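Local coordinates for protein putative gamma-glutamylcyclotransferase PH0828 (Pyrococcus horikoshii, PDB 1V30) that probably acts as a gamma-glutamylcyclotransferase, an enzyme of the acyltransferase class, although this activity remains putative, at residues A[38-43]-A[95-100]. Numbering follows the deposited sequence.
Sequences EGYQLY and LWEWGS
Y40 reaches across to E97 and donates a hydrogen bond from its phenolic OH to OE1 of E97, 2.7 Å between the two oxygens; the hydroxyl approaches OE1 almost in line with its CD-OE1 bond. OE1 lies at the edge of the tyrosine ring, close to the ring plane, while the carboxylate itself is turned 47° from that plane. The two side chains cross at about a right angle. E97 gets there by stretching out, with CG anti to the backbone N (chi1 169°) and the chain extended beyond it. OE1 is gripped twice, by the tyrosine hydroxyl and by a salt bridge to NZ of K52, which would probably favour the ionised carboxylate. Next to the hydroxyl-bearing carbon, CE2 of Y40 lies obliquely to CD2 of L95, 4.3 Å away. A phenylalanine in place of Y40 would probably leave OE1 of E97 without its hydroxyl donor and the carboxylate steered by K52 instead. The L95 side chain is about 4 Å from that of Y13, which probably binds substrate as in relatives, so the apolar end of the contact borders the putative pocket. Side chains alone join strand 40-44 to strand 93-98, which belong to different sheets. V84 of strand 81-86 touches Y40, L95 and E97, L57 of strand 56-64 packs on Y40 and L95, and A50 of strand 48-51 adjoins the tyrosine.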
# COMPACT_ATOMS: atom_id res chain seq x y z
N GLU A 38 -3.67 -11.32 -4.05
CA GLU A 38 -4.21 -11.69 -5.35
C GLU A 38 -5.47 -10.88 -5.64
O GLU A 38 -6.21 -10.52 -4.72
CB GLU A 38 -4.54 -13.19 -5.38
CG GLU A 38 -3.32 -14.09 -5.41
CD GLU A 38 -2.60 -14.06 -6.75
OE1 GLU A 38 -1.47 -14.57 -6.84
OE2 GLU A 38 -3.18 -13.52 -7.73
N GLY A 39 -5.72 -10.59 -6.91
CA GLY A 39 -6.91 -9.85 -7.29
C GLY A 39 -6.80 -8.34 -7.28
O GLY A 39 -7.82 -7.65 -7.24
N TYR A 40 -5.58 -7.82 -7.32
CA TYR A 40 -5.39 -6.37 -7.33
C TYR A 40 -4.35 -5.92 -8.35
O TYR A 40 -3.38 -6.63 -8.63
CB TYR A 40 -4.96 -5.87 -5.95
CG TYR A 40 -6.10 -5.61 -4.99
CD1 TYR A 40 -6.58 -6.62 -4.16
CD2 TYR A 40 -6.72 -4.36 -4.95
CE1 TYR A 40 -7.66 -6.38 -3.30
CE2 TYR A 40 -7.80 -4.12 -4.10
CZ TYR A 40 -8.26 -5.13 -3.28
OH TYR A 40 -9.33 -4.89 -2.45
N GLN A 41 -4.58 -4.73 -8.90
CA GLN A 41 -3.66 -4.13 -9.86
C GLN A 41 -3.17 -2.83 -9.24
O GLN A 41 -3.86 -2.21 -8.43
CB GLN A 41 -4.37 -3.84 -11.17
CG GLN A 41 -4.99 -5.07 -11.82
CD GLN A 41 -5.53 -4.76 -13.19
OE1 GLN A 41 -6.10 -3.70 -13.42
NE2 GLN A 41 -5.37 -5.71 -14.11
N LEU A 42 -1.97 -2.41 -9.64
CA LEU A 42 -1.37 -1.19 -9.11
C LEU A 42 -1.11 -0.18 -10.21
O LEU A 42 -0.51 -0.50 -11.23
CB LEU A 42 -0.04 -1.53 -8.42
CG LEU A 42 0.77 -0.37 -7.82
CD1 LEU A 42 -0.02 0.31 -6.72
CD2 LEU A 42 2.09 -0.91 -7.27
N TYR A 43 -1.58 1.05 -9.99
CA TYR A 43 -1.39 2.14 -10.94
C TYR A 43 -0.71 3.29 -10.21
O TYR A 43 -0.79 3.39 -8.98
CB TYR A 43 -2.74 2.63 -11.49
CG TYR A 43 -3.44 1.63 -12.37
CD1 TYR A 43 -4.12 0.54 -11.81
CD2 TYR A 43 -3.40 1.74 -13.75
CE1 TYR A 43 -4.73 -0.41 -12.62
CE2 TYR A 43 -4.00 0.79 -14.57
CZ TYR A 43 -4.67 -0.28 -13.99
OH TYR A 43 -5.26 -1.23 -14.79
N LEU A 95 -6.69 -2.82 4.13
CA LEU A 95 -5.97 -2.23 3.02
C LEU A 95 -6.80 -1.06 2.50
O LEU A 95 -8.03 -1.12 2.52
CB LEU A 95 -5.75 -3.28 1.92
CG LEU A 95 -5.12 -2.84 0.60
CD1 LEU A 95 -4.22 -3.95 0.08
CD2 LEU A 95 -6.21 -2.51 -0.41
N TRP A 96 -6.12 -0.00 2.06
CA TRP A 96 -6.80 1.18 1.54
C TRP A 96 -6.89 1.07 0.04
O TRP A 96 -5.91 1.29 -0.68
CB TRP A 96 -6.04 2.44 1.95
CG TRP A 96 -6.27 2.83 3.38
CD1 TRP A 96 -7.30 3.58 3.87
CD2 TRP A 96 -5.46 2.47 4.51
NE1 TRP A 96 -7.18 3.72 5.23
CE2 TRP A 96 -6.06 3.05 5.65
CE3 TRP A 96 -4.28 1.72 4.66
CZ2 TRP A 96 -5.52 2.90 6.93
CZ3 TRP A 96 -3.75 1.57 5.94
CH2 TRP A 96 -4.37 2.16 7.06
N GLU A 97 -8.08 0.71 -0.43
CA GLU A 97 -8.36 0.54 -1.85
C GLU A 97 -8.78 1.85 -2.50
O GLU A 97 -9.63 2.57 -1.97
CB GLU A 97 -9.46 -0.50 -1.99
CG GLU A 97 -10.07 -0.63 -3.37
CD GLU A 97 -11.20 -1.64 -3.38
OE1 GLU A 97 -10.91 -2.84 -3.24
OE2 GLU A 97 -12.37 -1.22 -3.51
N TRP A 98 -8.20 2.16 -3.65
CA TRP A 98 -8.57 3.39 -4.35
C TRP A 98 -10.04 3.24 -4.74
O TRP A 98 -10.44 2.23 -5.33
CB TRP A 98 -7.68 3.59 -5.58
CG TRP A 98 -8.02 4.82 -6.37
CD1 TRP A 98 -8.41 4.85 -7.67
CD2 TRP A 98 -7.98 6.18 -5.93
NE1 TRP A 98 -8.62 6.14 -8.07
CE2 TRP A 98 -8.36 6.99 -7.02
CE3 TRP A 98 -7.66 6.81 -4.71
CZ2 TRP A 98 -8.43 8.38 -6.94
CZ3 TRP A 98 -7.72 8.20 -4.64
CH2 TRP A 98 -8.11 8.97 -5.75
N GLY A 99 -10.85 4.25 -4.42
CA GLY A 99 -12.28 4.18 -4.69
C GLY A 99 -12.84 4.70 -6.01
O GLY A 99 -14.05 4.84 -6.15
N SER A 100 -11.97 4.98 -6.97
CA SER A 100 -12.42 5.48 -8.27
C SER A 100 -11.60 4.81 -9.36
O SER A 100 -10.85 3.88 -9.09
CB SER A 100 -12.24 7.00 -8.34
OG SER A 100 -13.04 7.65 -7.38